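PDB 6BJV: RNA silencing suppressor p19 from Carnation Italian ringspot virus, which suppresses RNA silencing in plants, binding short interfering RNAs with high affinity as a homodimer and selecting them by duplex length like a molecular caliper. Local coordinates for residues G7-T10 with R11-A14; W42-Y45 with N46-T49. All coordinates share one frame; numbering follows the deposited sequence.

Contact 1. Residues G7-T10 with R11-A14; sequences GNDT and REQA. With nucleotides of chain C.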
loop_
_atom_site.group_PDB
_atom_site.type_symbol
_atom_site.label_atom_id
_atom_site.label_comp_id
_atom_site.label_asym_id
_atom_site.label_seq_id
_atom_site.Cartn_x
_atom_site.Cartn_y
_atom_site.Cartn_z
ATOM N N GLY A 7 -15.955 20.333 -11.181
ATOM C CA GLY A 7 -15.503 19.226 -10.356
ATOM C C GLY A 7 -14.001 19.020 -10.386
ATOM O O GLY A 7 -13.407 18.609 -9.386
ATOM N N ASN A 8 -13.367 19.295 -11.525
ATOM C CA ASN A 8 -11.933 19.091 -11.674
ATOM C C ASN A 8 -11.105 20.288 -11.230
ATOM O O ASN A 8 -9.890 20.148 -11.058
ATOM C CB ASN A 8 -11.596 18.762 -13.133
ATOM C CG ASN A 8 -12.104 17.399 -13.554
ATOM O OD1 ASN A 8 -12.212 16.484 -12.738
ATOM N ND2 ASN A 8 -12.415 17.254 -14.837
ATOM N N ASP A 9 -11.722 21.457 -11.041
ATOM C CA ASP A 9 -10.952 22.636 -10.661
ATOM C C ASP A 9 -10.495 22.567 -9.209
ATOM O O ASP A 9 -9.446 23.125 -8.867
ATOM C CB ASP A 9 -11.770 23.903 -10.909
ATOM C CG ASP A 9 -11.935 24.214 -12.389
ATOM O OD1 ASP A 9 -11.303 23.527 -13.220
ATOM O OD2 ASP A 9 -12.688 25.154 -12.719
ATOM N N THR A 10 -11.254 21.893 -8.342
ATOM C CA THR A 10 -10.792 21.695 -6.972
ATOM C C THR A 10 -9.606 20.740 -6.932
ATOM O O THR A 10 -8.676 20.925 -6.137
ATOM C CB THR A 10 -11.935 21.179 -6.094
ATOM O OG1 THR A 10 -11.487 21.056 -4.738
ATOM C CG2 THR A 10 -12.437 19.829 -6.581
ATOM N N ARG A 11 -9.622 19.711 -7.781
ATOM C CA ARG A 11 -8.444 18.866 -7.947
ATOM C C ARG A 11 -7.260 19.687 -8.431
ATOM O O ARG A 11 -6.121 19.475 -7.998
ATOM C CB ARG A 11 -8.756 17.737 -8.931
ATOM C CG ARG A 11 -7.540 16.997 -9.486
ATOM C CD ARG A 11 -7.976 15.925 -10.470
ATOM N NE ARG A 11 -6.847 15.208 -11.051
ATOM C CZ ARG A 11 -6.215 14.196 -10.463
ATOM N NH1 ARG A 11 -6.594 13.776 -9.263
ATOM N NH2 ARG A 11 -5.199 13.607 -11.077
ATOM N N GLU A 12 -7.517 20.635 -9.331
ATOM C CA GLU A 12 -6.454 21.473 -9.867
ATOM C C GLU A 12 -5.827 22.333 -8.775
ATOM O O GLU A 12 -4.610 22.553 -8.769
ATOM C CB GLU A 12 -7.019 22.342 -10.990
ATOM C CG GLU A 12 -5.985 22.889 -11.934
ATOM C CD GLU A 12 -6.597 23.675 -13.078
ATOM O OE1 GLU A 12 -7.778 24.072 -12.968
ATOM O OE2 GLU A 12 -5.898 23.897 -14.091
ATOM N N GLN A 13 -6.642 22.819 -7.836
ATOM C CA GLN A 13 -6.113 23.629 -6.744
ATOM C C GLN A 13 -5.357 22.771 -5.735
ATOM O O GLN A 13 -4.331 23.199 -5.195
ATOM C CB GLN A 13 -7.251 24.387 -6.059
ATOM C CG GLN A 13 -7.886 25.466 -6.929
ATOM C CD GLN A 13 -9.117 26.087 -6.291
ATOM O OE1 GLN A 13 -9.723 25.507 -5.390
ATOM N NE2 GLN A 13 -9.490 27.273 -6.757
ATOM N N ALA A 14 -5.845 21.556 -5.470
ATOM C CA ALA A 14 -5.186 20.694 -4.495
ATOM C C ALA A 14 -3.767 20.353 -4.932
ATOM O O ALA A 14 -2.859 20.256 -4.099
ATOM C CB ALA A 14 -6.003 19.420 -4.285
ATOM P P U C 10 -4.570 10.539 -9.655
ATOM O OP1 U C 10 -4.059 11.882 -9.283
ATOM O OP2 U C 10 -4.361 10.041 -11.037
ATOM O "O5'" U C 10 -3.961 9.473 -8.643
ATOM C "C5'" U C 10 -4.194 9.580 -7.246
ATOM C "C4'" U C 10 -3.889 8.288 -6.535
ATOM O "O4'" U C 10 -4.795 7.248 -6.992
ATOM C "C3'" U C 10 -2.506 7.704 -6.783
ATOM O "O3'" U C 10 -1.496 8.315 -6.001
ATOM C "C2'" U C 10 -2.714 6.229 -6.479
ATOM O "O2'" U C 10 -2.731 5.988 -5.080
ATOM C "C1'" U C 10 -4.123 6.006 -7.024
ATOM N N1 U C 10 -4.119 5.507 -8.418
ATOM C C2 U C 10 -3.772 4.188 -8.624
ATOM O O2 U C 10 -3.459 3.436 -7.718
ATOM N N3 U C 10 -3.800 3.787 -9.934
ATOM C C4 U C 10 -4.136 4.552 -11.031
ATOM O O4 U C 10 -4.114 4.039 -12.150
ATOM C C5 U C 10 -4.489 5.908 -10.735
ATOM C C6 U C 10 -4.469 6.325 -9.466
ATOM P P U C 9 -10.184 11.595 -13.214
ATOM O OP1 U C 9 -9.971 12.840 -12.433
ATOM O OP2 U C 9 -9.744 11.540 -14.632
ATOM O "O5'" U C 9 -9.486 10.392 -12.444
ATOM C "C5'" U C 9 -8.240 10.561 -11.790
ATOM C "C4'" U C 9 -8.281 9.986 -10.399
ATOM O "O4'" U C 9 -9.150 8.823 -10.373
ATOM C "C3'" U C 9 -6.957 9.475 -9.856
ATOM O "O3'" U C 9 -6.144 10.509 -9.334
ATOM C "C2'" U C 9 -7.398 8.452 -8.818
ATOM O "O2'" U C 9 -7.803 9.084 -7.612
ATOM C "C1'" U C 9 -8.631 7.852 -9.491
ATOM N N1 U C 9 -8.310 6.640 -10.276
ATOM C C2 U C 9 -7.939 5.500 -9.594
ATOM O O2 U C 9 -7.852 5.453 -8.379
ATOM N N3 U C 9 -7.664 4.422 -10.396
ATOM C C4 U C 9 -7.729 4.369 -11.772
ATOM O O4 U C 9 -7.453 3.316 -12.347
ATOM C C5 U C 9 -8.127 5.588 -12.404
ATOM C C6 U C 9 -8.399 6.654 -11.648
#
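Arg11 rests its CB against the carbonyl oxygen of Asn8, 3.4 Å from O, before its side chain leaves the helix for the RNA. CG lies anti to the backbone N (chi1 165°) and the chain is fully extended to NE, which carries the guanidinium past the sugar-phosphate backbone of U9 to that of U10 of chain C. OP1 of U10 sits at the guanidinium edge, in its plane. Arg11 NH2 gives it the shorter bond, 2.7 Å and fairly straight at 157°, while Arg11 NH1 adds a weak, more bent one to the same U10 OP1. A further weak bond runs from Arg11 NH1 to O3' of U9 (3.3 Å), and C5' of U9 lies above one face, offset toward the rim. NH1 also donates to the carbonyl oxygen of Lys67, so a protein oxygen helps fix the rotation of the group.

On the helix itself, three i to i+4 bonds join the segments: Glu12 N to Asn8 O, Gln13 N to Asp9 O and Ala14 N to Thr10 O. The Ala14 methyl faces Val68 and Phe70 of strand 68-75. Asp9 and Glu12 run side by side, pointing the same way, OD1 of Asp9 3.6 Å from OE1 of Glu12, their carboxylate planes 35° apart; the like charges probably repel each other somewhat and may raise the pKa of one acid. Since Arg11 meets the phosphate and ribose oxygens and no base atom, its grip is consistent with recognition of the RNA backbone regardless of sequence.

Contact 2. Residues W42-Y45 with N46-T49; sequences WRLY and NDET. With nucleotides of chain D.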
loop_
_atom_site.group_PDB
_atom_site.type_symbol
_atom_site.label_atom_id
_atom_site.label_comp_id
_atom_site.label_asym_id
_atom_site.label_seq_id
_atom_site.Cartn_x
_atom_site.Cartn_y
_atom_site.Cartn_z
ATOM N N TRP A 42 19.216 18.162 -6.470
ATOM C CA TRP A 42 19.018 16.722 -6.576
ATOM C C TRP A 42 20.107 16.066 -7.411
ATOM O O TRP A 42 20.488 14.923 -7.140
ATOM C CB TRP A 42 17.643 16.425 -7.176
ATOM C CG TRP A 42 17.436 14.987 -7.525
ATOM C CD1 TRP A 42 16.929 14.010 -6.718
ATOM C CD2 TRP A 42 17.731 14.361 -8.778
ATOM N NE1 TRP A 42 16.890 12.813 -7.392
ATOM C CE2 TRP A 42 17.378 13.003 -8.659
ATOM C CE3 TRP A 42 18.258 14.818 -9.989
ATOM C CZ2 TRP A 42 17.535 12.097 -9.705
ATOM C CZ3 TRP A 42 18.413 13.919 -11.025
ATOM C CH2 TRP A 42 18.054 12.573 -10.877
ATOM N N ARG A 43 20.616 16.772 -8.424
ATOM C CA ARG A 43 21.726 16.247 -9.210
ATOM C C ARG A 43 22.978 16.092 -8.356
ATOM O O ARG A 43 23.741 15.133 -8.525
ATOM C CB ARG A 43 22.005 17.169 -10.398
ATOM C CG ARG A 43 23.181 16.734 -11.254
ATOM C CD ARG A 43 23.459 17.729 -12.366
ATOM N NE ARG A 43 23.833 19.043 -11.849
ATOM C CZ ARG A 43 25.062 19.385 -11.470
ATOM N NH1 ARG A 43 26.060 18.512 -11.541
ATOM N NH2 ARG A 43 25.296 20.609 -11.014
ATOM N N LEU A 44 23.209 17.029 -7.438
ATOM C CA LEU A 44 24.427 17.036 -6.640
ATOM C C LEU A 44 24.338 16.155 -5.401
ATOM O O LEU A 44 25.366 15.639 -4.946
ATOM C CB LEU A 44 24.768 18.468 -6.224
ATOM C CG LEU A 44 25.020 19.422 -7.395
ATOM C CD1 LEU A 44 25.148 20.848 -6.905
ATOM C CD2 LEU A 44 26.270 19.023 -8.165
ATOM N N TYR A 45 23.143 15.970 -4.835
ATOM C CA TYR A 45 23.013 15.056 -3.707
ATOM C C TYR A 45 23.350 13.629 -4.111
ATOM O O TYR A 45 23.746 12.821 -3.265
ATOM C CB TYR A 45 21.603 15.119 -3.129
ATOM C CG TYR A 45 21.406 14.185 -1.957
ATOM C CD1 TYR A 45 21.751 14.574 -0.669
ATOM C CD2 TYR A 45 20.888 12.910 -2.138
ATOM C CE1 TYR A 45 21.579 13.723 0.405
ATOM C CE2 TYR A 45 20.714 12.052 -1.072
ATOM C CZ TYR A 45 21.060 12.463 0.198
ATOM O OH TYR A 45 20.887 11.611 1.265
ATOM N N ASN A 46 23.199 13.299 -5.396
ATOM C CA ASN A 46 23.552 11.983 -5.910
ATOM C C ASN A 46 25.023 11.886 -6.298
ATOM O O ASN A 46 25.372 11.138 -7.222
ATOM C CB ASN A 46 22.661 11.636 -7.105
ATOM C CG ASN A 46 22.705 10.161 -7.456
ATOM O OD1 ASN A 46 23.447 9.743 -8.345
ATOM N ND2 ASN A 46 21.910 9.363 -6.753
ATOM N N ASP A 47 25.901 12.627 -5.614
ATOM C CA ASP A 47 27.327 12.610 -5.910
ATOM C C ASP A 47 28.213 12.420 -4.686
ATOM O O ASP A 47 29.412 12.178 -4.857
ATOM C CB ASP A 47 27.745 13.908 -6.621
ATOM C CG ASP A 47 27.171 14.020 -8.022
ATOM O OD1 ASP A 47 26.717 12.993 -8.568
ATOM O OD2 ASP A 47 27.183 15.135 -8.583
ATOM N N GLU A 48 27.675 12.521 -3.470
ATOM C CA GLU A 48 28.466 12.261 -2.273
ATOM C C GLU A 48 28.770 10.772 -2.183
ATOM O O GLU A 48 29.922 10.353 -2.339
ATOM C CB GLU A 48 27.732 12.735 -1.015
ATOM C CG GLU A 48 27.548 14.245 -0.907
ATOM C CD GLU A 48 26.443 14.768 -1.802
ATOM O OE1 GLU A 48 25.977 14.010 -2.678
ATOM O OE2 GLU A 48 26.037 15.938 -1.629
ATOM N N THR A 49 27.741 9.969 -1.931
ATOM C CA THR A 49 27.842 8.515 -1.968
ATOM C C THR A 49 27.099 8.014 -3.203
ATOM O O THR A 49 26.018 7.428 -3.120
ATOM C CB THR A 49 27.283 7.898 -0.676
ATOM O OG1 THR A 49 27.333 6.468 -0.764
ATOM C CG2 THR A 49 25.845 8.341 -0.442
ATOM O OP3 C D 1 11.908 10.240 -7.185
ATOM P P C D 1 13.157 11.026 -7.053
ATOM O OP1 C D 1 13.721 10.761 -5.705
ATOM O OP2 C D 1 13.999 10.760 -8.245
ATOM O "O5'" C D 1 12.759 12.565 -7.104
ATOM C "C5'" C D 1 12.662 13.331 -5.914
ATOM C "C4'" C D 1 12.520 14.799 -6.220
ATOM O "O4'" C D 1 13.740 15.291 -6.841
ATOM C "C3'" C D 1 11.429 15.167 -7.212
ATOM O "O3'" C D 1 10.136 15.219 -6.634
ATOM C "C2'" C D 1 11.917 16.503 -7.754
ATOM O "O2'" C D 1 11.649 17.557 -6.838
ATOM C "C1'" C D 1 13.424 16.263 -7.816
ATOM N N1 C D 1 13.837 15.751 -9.141
ATOM C C2 C D 1 13.882 16.641 -10.213
ATOM O O2 C D 1 13.584 17.829 -10.018
ATOM N N3 C D 1 14.248 16.191 -11.435
ATOM C C4 C D 1 14.561 14.907 -11.603
ATOM N N4 C D 1 14.916 14.511 -12.828
ATOM C C5 C D 1 14.521 13.973 -10.526
ATOM C C6 C D 1 14.155 14.434 -9.323
#
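Asn46 follows Tyr45 in the chain, its CB near the carbonyl oxygen of Arg43. Its CG lies anti to the backbone N (chi1 -165°), which leads the amide away from the helix, where ND2 donates to the carbonyl oxygen of Ser51 further along the loop. The Tyr45 ring heads elsewhere, packing on Leu57 with its OH weakly bonded to Asn55 O.

Asp47 turns back to the helix. Its backbone N makes a weak, bent bond to Leu44 O (3.1 Å), and its CB lies 3.4 Å from that same oxygen. The Asp47 side chain passes obliquely across Leu44, OD2 of Asp47 4.0 Å from CD2 of Leu44. Arg43 NH1 stands 4.6 Å from Asp47 OD2, too far for a salt bridge, though the opposite charges may still attract.

Glu48 bends at chi2 (77°), curling its carboxylate back over the turn. OE1 accepts the N-H of Asp47 nearly along its own C-O axis (3.2 Å), so this one backbone N-H serves both a carbonyl and a carboxylate oxygen. The carboxylate is also pressed against the carbonyl oxygens of Leu44 and Tyr45, with Glu48 OE1 2.9 Å from Leu44 O, oxygen against oxygen; this crowding may favour a protonated acid.

One turn back along the helix, Trp42 lays a face of its indole over the 5'-terminal cytidine C1 of chain D. C5 of C1 lies 3.4 Å above the plane of the Trp42 ring, over its centre, the base tilted about 25° from the indole plane. Trp42 CD1 also approaches O4' of the C1 ribose at 3.4 Å. A tryptophan laid over the terminal base is the end-capping stack of the p19 family, consistent with measuring a duplex from its two ends.

How the contacts relate
From the N terminus the chain enters helix 7-16, where contact 1 lies, then crosses a long connection to helix 39-45, whose C-terminal part and the loop after it make contact 2. Both are local, each within one continuous run of residues, so neither closes a long loop; they stand in series, without nesting or crossing. The centres of contact 1 and contact 2 are about 35 Å apart, and the nearest atoms of contact 1 and contact 2 about 21 Å. After contact 2 the loop leads into strand 58-65 of the four-stranded antiparallel sheet, while helix 7-16 packs against strand 68-75. Together they address two RNA strands: contact 1 the backbone of chain C, contact 2 the 5' end of chain D.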